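Local coordinates for protein tyrosyl-tRNA synthetase (Pyrococcus horikoshii, PDB 2CYC) that probably catalyses the two-step attachment of tyrosine to tRNA(Tyr), first activating the amino acid with ATP and then transferring it to the acceptor end, at residues A73-W78 against E123-G128. Sequence-based numbering, arbitrary orientation.
With TYR (tyrosine), chain C.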
loop_
_atom_site.group_PDB
_atom_site.type_symbol
_atom_site.label_atom_id
_atom_site.label_comp_id
_atom_site.label_asym_id
_atom_site.label_seq_id
_atom_site.Cartn_x
_atom_site.Cartn_y
_atom_site.Cartn_z
ATOM N N ALA A 73 6.177 13.400 9.780
ATOM C CA ALA A 73 5.745 12.089 9.280
ATOM C C ALA A 73 5.470 11.041 10.353
ATOM O O ALA A 73 6.248 10.089 10.498
ATOM C CB ALA A 73 6.790 11.567 8.285
ATOM N N ASP A 74 4.348 11.188 11.070
ATOM C CA ASP A 74 4.028 10.260 12.152
ATOM C C ASP A 74 3.744 8.809 11.756
ATOM O O ASP A 74 4.432 7.909 12.246
ATOM C CB ASP A 74 2.908 10.825 13.070
ATOM C CG ASP A 74 1.632 11.227 12.324
ATOM O OD1 ASP A 74 1.593 11.219 11.071
ATOM O OD2 ASP A 74 0.651 11.572 13.024
ATOM N N TRP A 75 2.765 8.564 10.881
ATOM C CA TRP A 75 2.477 7.183 10.473
ATOM C C TRP A 75 3.709 6.574 9.818
ATOM O O TRP A 75 3.984 5.381 9.985
ATOM C CB TRP A 75 1.303 7.109 9.484
ATOM C CG TRP A 75 -0.041 7.323 10.099
ATOM C CD1 TRP A 75 -0.317 7.979 11.273
ATOM C CD2 TRP A 75 -1.310 6.977 9.527
ATOM N NE1 TRP A 75 -1.679 8.066 11.457
ATOM C CE2 TRP A 75 -2.313 7.461 10.404
ATOM C CE3 TRP A 75 -1.700 6.310 8.354
ATOM C CZ2 TRP A 75 -3.684 7.300 10.145
ATOM C CZ3 TRP A 75 -3.066 6.149 8.092
ATOM C CH2 TRP A 75 -4.040 6.644 8.988
ATOM N N HIS A 76 4.449 7.391 9.073
ATOM C CA HIS A 76 5.656 6.915 8.399
ATOM C C HIS A 76 6.646 6.390 9.440
ATOM O O HIS A 76 7.241 5.335 9.257
ATOM C CB HIS A 76 6.335 8.040 7.597
ATOM C CG HIS A 76 5.431 8.734 6.627
ATOM N ND1 HIS A 76 4.403 9.563 7.027
ATOM C CD2 HIS A 76 5.435 8.766 5.272
ATOM C CE1 HIS A 76 3.817 10.080 5.960
ATOM N NE2 HIS A 76 4.425 9.612 4.882
ATOM N N SER A 77 6.822 7.143 10.522
ATOM C CA SER A 77 7.740 6.757 11.592
ATOM C C SER A 77 7.240 5.502 12.299
ATOM O O SER A 77 8.029 4.667 12.734
ATOM C CB SER A 77 7.886 7.899 12.606
ATOM O OG SER A 77 8.372 9.071 11.981
ATOM N N TRP A 78 5.921 5.395 12.422
ATOM C CA TRP A 78 5.283 4.240 13.046
ATOM C C TRP A 78 5.605 3.008 12.186
ATOM O O TRP A 78 6.008 1.956 12.692
ATOM C CB TRP A 78 3.774 4.503 13.121
ATOM C CG TRP A 78 2.885 3.296 13.284
ATOM C CD1 TRP A 78 3.073 2.232 14.129
ATOM C CD2 TRP A 78 1.645 3.056 12.603
ATOM N NE1 TRP A 78 2.021 1.347 14.015
ATOM C CE2 TRP A 78 1.132 1.826 13.085
ATOM C CE3 TRP A 78 0.913 3.766 11.629
ATOM C CZ2 TRP A 78 -0.083 1.281 12.624
ATOM C CZ3 TRP A 78 -0.294 3.230 11.171
ATOM C CH2 TRP A 78 -0.780 1.991 11.672
ATOM N N GLU A 123 -2.855 14.330 9.581
ATOM C CA GLU A 123 -3.877 15.297 9.195
ATOM C C GLU A 123 -4.349 14.961 7.779
ATOM O O GLU A 123 -5.532 15.111 7.463
ATOM C CB GLU A 123 -3.324 16.734 9.215
ATOM C CG GLU A 123 -2.814 17.234 10.575
ATOM C CD GLU A 123 -2.221 18.652 10.507
ATOM O OE1 GLU A 123 -1.445 19.033 11.420
ATOM O OE2 GLU A 123 -2.538 19.385 9.542
ATOM N N ILE A 124 -3.434 14.520 6.914
ATOM C CA ILE A 124 -3.853 14.162 5.563
ATOM C C ILE A 124 -4.040 12.654 5.413
ATOM O O ILE A 124 -4.883 12.217 4.635
ATOM C CB ILE A 124 -2.858 14.663 4.461
ATOM C CG1 ILE A 124 -1.517 13.931 4.562
ATOM C CG2 ILE A 124 -2.651 16.174 4.591
ATOM C CD1 ILE A 124 -0.534 14.291 3.428
ATOM N N LEU A 125 -3.279 11.851 6.153
ATOM C CA LEU A 125 -3.403 10.390 6.031
ATOM C C LEU A 125 -4.762 9.863 6.510
ATOM O O LEU A 125 -5.196 8.778 6.119
ATOM C CB LEU A 125 -2.266 9.684 6.788
ATOM C CG LEU A 125 -0.854 10.212 6.507
ATOM C CD1 LEU A 125 0.174 9.454 7.363
ATOM C CD2 LEU A 125 -0.537 10.062 5.027
ATOM N N GLU A 126 -5.434 10.643 7.350
ATOM C CA GLU A 126 -6.754 10.272 7.854
ATOM C C GLU A 126 -7.826 10.536 6.797
ATOM O O GLU A 126 -9.019 10.436 7.065
ATOM C CB GLU A 126 -7.064 11.047 9.148
ATOM C CG GLU A 126 -6.447 10.388 10.382
ATOM C CD GLU A 126 -6.363 11.304 11.592
ATOM O OE1 GLU A 126 -7.120 12.301 11.654
ATOM O OE2 GLU A 126 -5.535 11.012 12.487
ATOM N N LYS A 127 -7.397 10.861 5.584
ATOM C CA LYS A 127 -8.338 11.118 4.502
ATOM C C LYS A 127 -8.245 10.045 3.420
ATOM O O LYS A 127 -7.177 9.807 2.865
ATOM C CB LYS A 127 -8.067 12.499 3.906
ATOM C CG LYS A 127 -8.362 13.621 4.878
ATOM C CD LYS A 127 -8.095 14.976 4.262
ATOM C CE LYS A 127 -8.846 16.058 5.017
ATOM N NZ LYS A 127 -8.612 15.982 6.491
ATOM N N GLY A 128 -9.370 9.396 3.131
ATOM C CA GLY A 128 -9.386 8.354 2.121
ATOM C C GLY A 128 -9.003 8.801 0.716
ATOM O O GLY A 128 -8.462 8.007 -0.052
HETATM N N TYR C . 11.709 9.612 4.452
HETATM C CA TYR C . 12.047 10.852 5.214
HETATM C C TYR C . 13.214 10.593 6.165
HETATM O O TYR C . 13.602 9.414 6.317
HETATM C CB TYR C . 10.822 11.334 6.008
HETATM C CG TYR C . 9.660 11.761 5.131
HETATM C CD1 TYR C . 9.793 12.814 4.226
HETATM C CD2 TYR C . 8.426 11.111 5.207
HETATM C CE1 TYR C . 8.718 13.208 3.409
HETATM C CE2 TYR C . 7.351 11.499 4.409
HETATM C CZ TYR C . 7.501 12.542 3.510
HETATM O OH TYR C . 6.433 12.912 2.711
HETATM O OXT TYR C . 13.722 11.570 6.750
HETATM O O HOH W 1 -3.426 9.077 13.633
#
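Trp75 and Leu125 mark the nearest approach, their CA atoms 8.0 Å apart, between the start of helix 74-79 and the end of helix 122-125, where the chain turns at Glu126 and Lys127 toward helix 128-138; no hydrogen bond passes directly between 73-78 and 123-128. Each follows a parallel strand of the Rossmann-like class I core: Ala73 occupies the N-cap position of helix 74-79 after strand 69-72, and helix 122-125 comes soon after the adjacent strand 117-120. The side chains of Trp75 and Leu125 run past each other in opposite directions. Leu125 CB sits over the six-membered ring of Trp75, 3.8 Å from its centroid and 13° off the normal, a CH-pi contact. Leu125 CD1 presses on Trp75 CB at 3.4 Å. With CG anti to the carbonyl carbon (chi1 -74°), Trp75 lays its indole along the leucine; Trp78 CZ3 lies over the opposite face, toward the rim. In the indole plane, Trp75 NE1 donates to a water at 3.0 Å, which in turn donates to Glu126 OE2. Replaced by alanine, Trp75 would give up both faces of its indole, which is likely to leave a gap between Leu125 and Trp78 and the water on Glu126 without its N-H donor. The same Leu125 CD1 also reaches His76 CE1 at 4.0 Å. One face of that imidazole carries the bound tyrosine, TYR CE2 lying 3.4 Å from His76 CD2, and Tyr168 meets the ring edge-to-face. The contact thus illustrates how an apolar second shell can back a substrate pocket: one leucine methyl touches both the tryptophan and the histidine that packs against the substrate ring.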